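Local structure of chitinase A (Cycas revoluta, 4MNK) at residues N90-I104 with N130-I142. The protein probably hydrolyses chitin, as a class V plant chitinase of glycosyl hydrolase family 18, and binds N-acetylglucosamine oligomers. Sequence-based numbering, arbitrary orientation. Where two conformers were deposited one is given.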
loop_
_atom_site.group_PDB
_atom_site.type_symbol
_atom_site.label_atom_id
_atom_site.label_comp_id
_atom_site.label_asym_id
_atom_site.label_seq_id
_atom_site.Cartn_x
_atom_site.Cartn_y
_atom_site.Cartn_z
ATOM N N ASN A 90 15.115 -10.665 -11.491
ATOM C CA ASN A 90 16.226 -9.904 -10.933
ATOM C C ASN A 90 17.579 -10.605 -11.044
ATOM O O ASN A 90 18.620 -9.960 -10.956
ATOM C CB ASN A 90 15.923 -9.488 -9.491
ATOM C CG ASN A 90 14.737 -8.541 -9.390
ATOM O OD1 ASN A 90 14.342 -7.913 -10.374
ATOM N ND2 ASN A 90 14.166 -8.433 -8.195
ATOM N N SER A 91 17.551 -11.919 -11.263
ATOM C CA SER A 91 18.769 -12.717 -11.414
ATOM C C SER A 91 19.310 -12.720 -12.851
ATOM O O SER A 91 20.408 -13.218 -13.103
ATOM C CB SER A 91 18.509 -14.151 -10.944
ATOM O OG SER A 91 19.703 -14.915 -10.915
ATOM N N ASP A 92 18.542 -12.153 -13.779
ATOM C CA ASP A 92 18.832 -12.223 -15.211
ATOM C C ASP A 92 19.044 -10.805 -15.756
ATOM O O ASP A 92 18.088 -10.047 -15.926
ATOM C CB ASP A 92 17.649 -12.922 -15.900
ATOM C CG ASP A 92 17.851 -13.154 -17.397
ATOM O OD1 ASP A 92 17.231 -14.111 -17.909
ATOM O OD2 ASP A 92 18.580 -12.395 -18.068
ATOM N N ALA A 93 20.302 -10.455 -16.027
ATOM C CA ALA A 93 20.666 -9.108 -16.486
ATOM C C ALA A 93 19.909 -8.663 -17.737
ATOM O O ALA A 93 19.470 -7.513 -17.824
ATOM C CB ALA A 93 22.170 -9.006 -16.709
ATOM N N SER A 94 19.755 -9.571 -18.697
ATOM C CA SER A 94 19.024 -9.272 -19.928
ATOM C C SER A 94 17.545 -9.012 -19.641
ATOM O O SER A 94 16.955 -8.083 -20.193
ATOM C CB SER A 94 19.192 -10.397 -20.951
ATOM O OG SER A 94 20.546 -10.530 -21.346
ATOM N N ALA A 95 16.959 -9.829 -18.767
ATOM C CA ALA A 95 15.570 -9.647 -18.352
ATOM C C ALA A 95 15.368 -8.304 -17.643
ATOM O O ALA A 95 14.382 -7.610 -17.900
ATOM C CB ALA A 95 15.118 -10.800 -17.466
ATOM N N ARG A 96 16.307 -7.934 -16.770
ATOM C CA ARG A 96 16.241 -6.646 -16.071
ATOM C C ARG A 96 16.230 -5.486 -17.062
ATOM O O ARG A 96 15.490 -4.519 -16.882
ATOM C CB ARG A 96 17.394 -6.482 -15.076
ATOM C CG ARG A 96 17.365 -7.462 -13.903
ATOM C CD ARG A 96 18.220 -6.976 -12.737
ATOM N NE ARG A 96 19.574 -6.613 -13.152
ATOM C CZ ARG A 96 20.621 -7.432 -13.129
ATOM N NH1 ARG A 96 20.500 -8.684 -12.700
ATOM N NH2 ARG A 96 21.805 -6.991 -13.535
ATOM N N GLN A 97 17.041 -5.592 -18.112
ATOM C CA GLN A 97 17.094 -4.568 -19.157
ATOM C C GLN A 97 15.742 -4.426 -19.865
ATOM O O GLN A 97 15.268 -3.308 -20.088
ATOM C CB GLN A 97 18.211 -4.884 -20.159
ATOM C CG GLN A 97 18.594 -3.731 -21.086
ATOM C CD GLN A 97 19.925 -3.955 -21.795
ATOM O OE1 GLN A 97 20.525 -5.030 -21.705
ATOM N NE2 GLN A 97 20.394 -2.932 -22.504
ATOM N N ARG A 98 15.122 -5.556 -20.201
ATOM C CA ARG A 98 13.815 -5.558 -20.856
ATOM C C ARG A 98 12.737 -4.967 -19.946
ATOM O O ARG A 98 11.891 -4.199 -20.404
ATOM C CB ARG A 98 13.424 -6.968 -21.318
ATOM C CG ARG A 98 14.374 -7.569 -22.356
ATOM C CD ARG A 98 13.790 -8.798 -23.036
ATOM N NE ARG A 98 13.502 -9.884 -22.098
ATOM C CZ ARG A 98 14.382 -10.797 -21.695
ATOM N NH1 ARG A 98 15.635 -10.770 -22.133
ATOM N NH2 ARG A 98 14.007 -11.741 -20.842
ATOM N N PHE A 99 12.789 -5.318 -18.661
ATOM C CA PHE A 99 11.859 -4.798 -17.659
ATOM C C PHE A 99 11.980 -3.282 -17.530
ATOM O O PHE A 99 10.977 -2.573 -17.522
ATOM C CB PHE A 99 12.114 -5.461 -16.301
ATOM C CG PHE A 99 11.264 -4.915 -15.178
ATOM C CD1 PHE A 99 10.097 -5.568 -14.792
ATOM C CD2 PHE A 99 11.635 -3.760 -14.494
ATOM C CE1 PHE A 99 9.309 -5.077 -13.748
ATOM C CE2 PHE A 99 10.851 -3.259 -13.452
ATOM C CZ PHE A 99 9.688 -3.921 -13.082
ATOM N N VAL A 100 13.213 -2.798 -17.421
ATOM C CA VAL A 100 13.466 -1.374 -17.222
ATOM C C VAL A 100 12.955 -0.558 -18.414
ATOM O O VAL A 100 12.239 0.434 -18.232
ATOM C CB VAL A 100 14.965 -1.116 -16.927
ATOM C CG1 VAL A 100 15.317 0.346 -17.098
ATOM C CG2 VAL A 100 15.311 -1.586 -15.519
ATOM N N LYS A 101 13.293 -1.000 -19.624
ATOM C CA LYS A 101 12.879 -0.319 -20.851
ATOM C C LYS A 101 11.357 -0.315 -21.005
ATOM O O LYS A 101 10.760 0.726 -21.303
ATOM C CB LYS A 101 13.539 -0.966 -22.072
ATOM C CG LYS A 101 13.208 -0.299 -23.401
ATOM C CD LYS A 101 13.879 -1.026 -24.559
ATOM C CE LYS A 101 13.583 -0.354 -25.890
ATOM N NZ LYS A 101 14.219 0.989 -26.003
ATOM N N SER A 102 10.734 -1.474 -20.804
ATOM C CA SER A 102 9.289 -1.608 -20.990
ATOM C C SER A 102 8.462 -0.890 -19.917
ATOM O O SER A 102 7.375 -0.398 -20.213
ATOM C CB SER A 102 8.869 -3.075 -21.110
ATOM O OG SER A 102 9.122 -3.785 -19.912
ATOM N N SER A 103 8.973 -0.828 -18.689
ATOM C CA SER A 103 8.255 -0.152 -17.605
ATOM C C SER A 103 8.204 1.360 -17.821
ATOM O O SER A 103 7.161 1.984 -17.623
ATOM C CB SER A 103 8.861 -0.484 -16.239
ATOM O OG SER A 103 10.197 -0.031 -16.143
ATOM N N ILE A 104 9.328 1.938 -18.240
ATOM C CA ILE A 104 9.392 3.361 -18.558
ATOM C C ILE A 104 8.467 3.675 -19.738
ATOM O O ILE A 104 7.696 4.635 -19.691
ATOM C CB ILE A 104 10.845 3.809 -18.823
ATOM C CG1 ILE A 104 11.647 3.768 -17.518
ATOM C CG2 ILE A 104 10.885 5.203 -19.448
ATOM C CD1 ILE A 104 13.141 3.801 -17.709
ATOM N N ASN A 130 19.840 -8.771 -5.712
ATOM C CA ASN A 130 19.404 -8.704 -7.101
ATOM C C ASN A 130 18.367 -7.608 -7.347
ATOM O O ASN A 130 18.335 -7.012 -8.426
ATOM C CB ASN A 130 18.906 -10.067 -7.580
ATOM C CG ASN A 130 20.026 -11.094 -7.701
ATOM O OD1 ASN A 130 21.213 -10.757 -7.648
ATOM N ND2 ASN A 130 19.650 -12.353 -7.874
ATOM N N PHE A 131 17.531 -7.344 -6.345
ATOM C CA PHE A 131 16.564 -6.244 -6.406
ATOM C C PHE A 131 17.290 -4.900 -6.463
ATOM O O PHE A 131 16.887 -4.007 -7.208
ATOM C CB PHE A 131 15.610 -6.311 -5.208
ATOM C CG PHE A 131 14.414 -5.389 -5.301
ATOM C CD1 PHE A 131 13.979 -4.706 -4.172
ATOM C CD2 PHE A 131 13.708 -5.223 -6.493
ATOM C CE1 PHE A 131 12.865 -3.866 -4.220
ATOM C CE2 PHE A 131 12.593 -4.378 -6.551
ATOM C CZ PHE A 131 12.174 -3.702 -5.410
ATOM N N VAL A 132 18.371 -4.775 -5.693
ATOM C CA VAL A 132 19.258 -3.609 -5.755
ATOM C C VAL A 132 19.740 -3.352 -7.191
ATOM O O VAL A 132 19.733 -2.210 -7.651
ATOM C CB VAL A 132 20.455 -3.757 -4.767
ATOM C CG1 VAL A 132 21.624 -2.842 -5.140
ATOM C CG2 VAL A 132 20.001 -3.495 -3.337
ATOM N N LYS A 133 20.138 -4.414 -7.896
ATOM C CA LYS A 133 20.572 -4.297 -9.291
ATOM C C LYS A 133 19.452 -3.739 -10.167
ATOM O O LYS A 133 19.668 -2.799 -10.924
ATOM C CB LYS A 133 21.048 -5.646 -9.840
ATOM C CG LYS A 133 22.277 -6.225 -9.150
ATOM C CD LYS A 133 22.634 -7.589 -9.726
ATOM C CE LYS A 133 23.630 -8.326 -8.850
ATOM N NZ LYS A 133 23.946 -9.674 -9.402
ATOM N N LEU A 134 18.254 -4.311 -10.045
ATOM C CA LEU A 134 17.102 -3.853 -10.824
ATOM C C LEU A 134 16.803 -2.376 -10.582
ATOM O O LEU A 134 16.666 -1.597 -11.528
ATOM C CB LEU A 134 15.853 -4.688 -10.516
ATOM C CG LEU A 134 14.606 -4.333 -11.339
ATOM C CD1 LEU A 134 14.674 -4.969 -12.726
ATOM C CD2 LEU A 134 13.331 -4.744 -10.610
ATOM N N VAL A 135 16.701 -2.003 -9.309
ATOM C CA VAL A 135 16.313 -0.646 -8.939
ATOM C C VAL A 135 17.378 0.381 -9.339
ATOM O O VAL A 135 17.048 1.471 -9.811
ATOM C CB VAL A 135 15.940 -0.549 -7.440
ATOM C CG1 VAL A 135 15.665 0.890 -7.032
ATOM C CG2 VAL A 135 14.715 -1.407 -7.146
ATOM N N SER A 136 18.653 0.023 -9.184
ATOM C CA SER A 136 19.733 0.920 -9.591
ATOM C C SER A 136 19.669 1.189 -11.096
ATOM O O SER A 136 19.802 2.334 -11.541
ATOM C CB SER A 136 21.095 0.348 -9.202
ATOM O OG SER A 136 22.132 1.258 -9.525
ATOM N N GLU A 137 19.447 0.130 -11.872
ATOM C CA GLU A 137 19.316 0.238 -13.325
ATOM C C GLU A 137 18.078 1.045 -13.725
ATOM O O GLU A 137 18.121 1.839 -14.668
ATOM C CB GLU A 137 19.313 -1.156 -13.962
ATOM C CG GLU A 137 20.684 -1.846 -13.896
ATOM C CD GLU A 137 20.625 -3.370 -13.979
ATOM O OE1 GLU A 137 19.562 -3.933 -14.306
ATOM O OE2 GLU A 137 21.667 -4.010 -13.718
ATOM N N LEU A 138 16.985 0.858 -12.991
ATOM C CA LEU A 138 15.752 1.595 -13.255
ATOM C C LEU A 138 15.919 3.095 -12.982
ATOM O O LEU A 138 15.508 3.928 -13.792
ATOM C CB LEU A 138 14.590 1.009 -12.447
ATOM C CG LEU A 138 13.191 1.587 -12.686
ATOM C CD1 LEU A 138 12.787 1.554 -14.162
ATOM C CD2 LEU A 138 12.186 0.825 -11.842
ATOM N N THR A 139 16.540 3.431 -11.854
ATOM C CA THR A 139 16.831 4.828 -11.515
ATOM C C THR A 139 17.631 5.521 -12.626
ATOM O O THR A 139 17.278 6.621 -13.056
ATOM C CB THR A 139 17.585 4.935 -10.170
ATOM O OG1 THR A 139 16.766 4.405 -9.121
ATOM C CG2 THR A 139 17.937 6.385 -9.843
ATOM N N ALA A 140 18.692 4.865 -13.092
ATOM C CA ALA A 140 19.543 5.407 -14.153
ATOM C C ALA A 140 18.776 5.607 -15.459
ATOM O O ALA A 140 18.905 6.643 -16.115
ATOM C CB ALA A 140 20.756 4.511 -14.376
ATOM N N ALA A 141 17.968 4.619 -15.831
ATOM C CA ALA A 141 17.205 4.697 -17.073
ATOM C C ALA A 141 16.118 5.773 -17.010
ATOM O O ALA A 141 15.821 6.416 -18.017
ATOM C CB ALA A 141 16.614 3.351 -17.421
ATOM N N ILE A 142 15.540 5.972 -15.826
ATOM C CA ILE A 142 14.559 7.039 -15.610
ATOM C C ILE A 142 15.202 8.413 -15.833
ATOM O O ILE A 142 14.632 9.274 -16.509
ATOM C CB ILE A 142 13.896 6.919 -14.211
ATOM C CG1 ILE A 142 12.818 5.827 -14.239
ATOM C CG2 ILE A 142 13.304 8.254 -13.760
ATOM C CD1 ILE A 142 12.259 5.454 -12.881
HETATM O O HOH W 1 20.904 -5.338 -16.817
#
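R96 reaches across from helix 93-104 to E137 of helix 130-142, a worked example of how each nitrogen of an arginine buried between two helices finds an acceptor, two across the contact and one in its own segment. The grip is side-on: NE gives a nearly straight bond to E137 OE1 (2.9 Å, 165°), and NH2 bonds the syn lone pair of OE2 at 3.0 Å. The guanidinium and carboxylate planes are turned 34° against each other, and OE1 is met on its syn side, tilted out of the carboxylate plane. The third nitrogen turns back to its own segment, where R96 NH1 donates to N90 O at 2.9 Å from above the carbonyl plane. The bend in the arginine chain at chi3 lays the group flat between A93 CA on one face and K133 CB, centred over the other. E137 OE1 also takes a weak bond from a water that donates to A93 O. An alanine in place of R96 would probably leave the E137 carboxylate without its charged mate and N90 O without the NH1 bond, and open the hole between N130, K133, L134 and E137.

One turn on, V100 is the next knob, among L134, E137, L138 and A141; its CG1 presses tightly on A141 CB (3.3 Å). I104 CD1 closes the row against A141 and I142, while L134 CD1 meets the F99 ring obliquely. At the start of the helix, D92 caps A95 N through OD2.

The axes of the segments 93-104 and 130-142 pass 9.6 Å apart and cross at -41°, as two neighbouring outer helices of the family's TIM barrel. L134 also touches helix 80-90, F99 and S103 rest on strand 114-119, and L138 and I142 pack against strand 155-161.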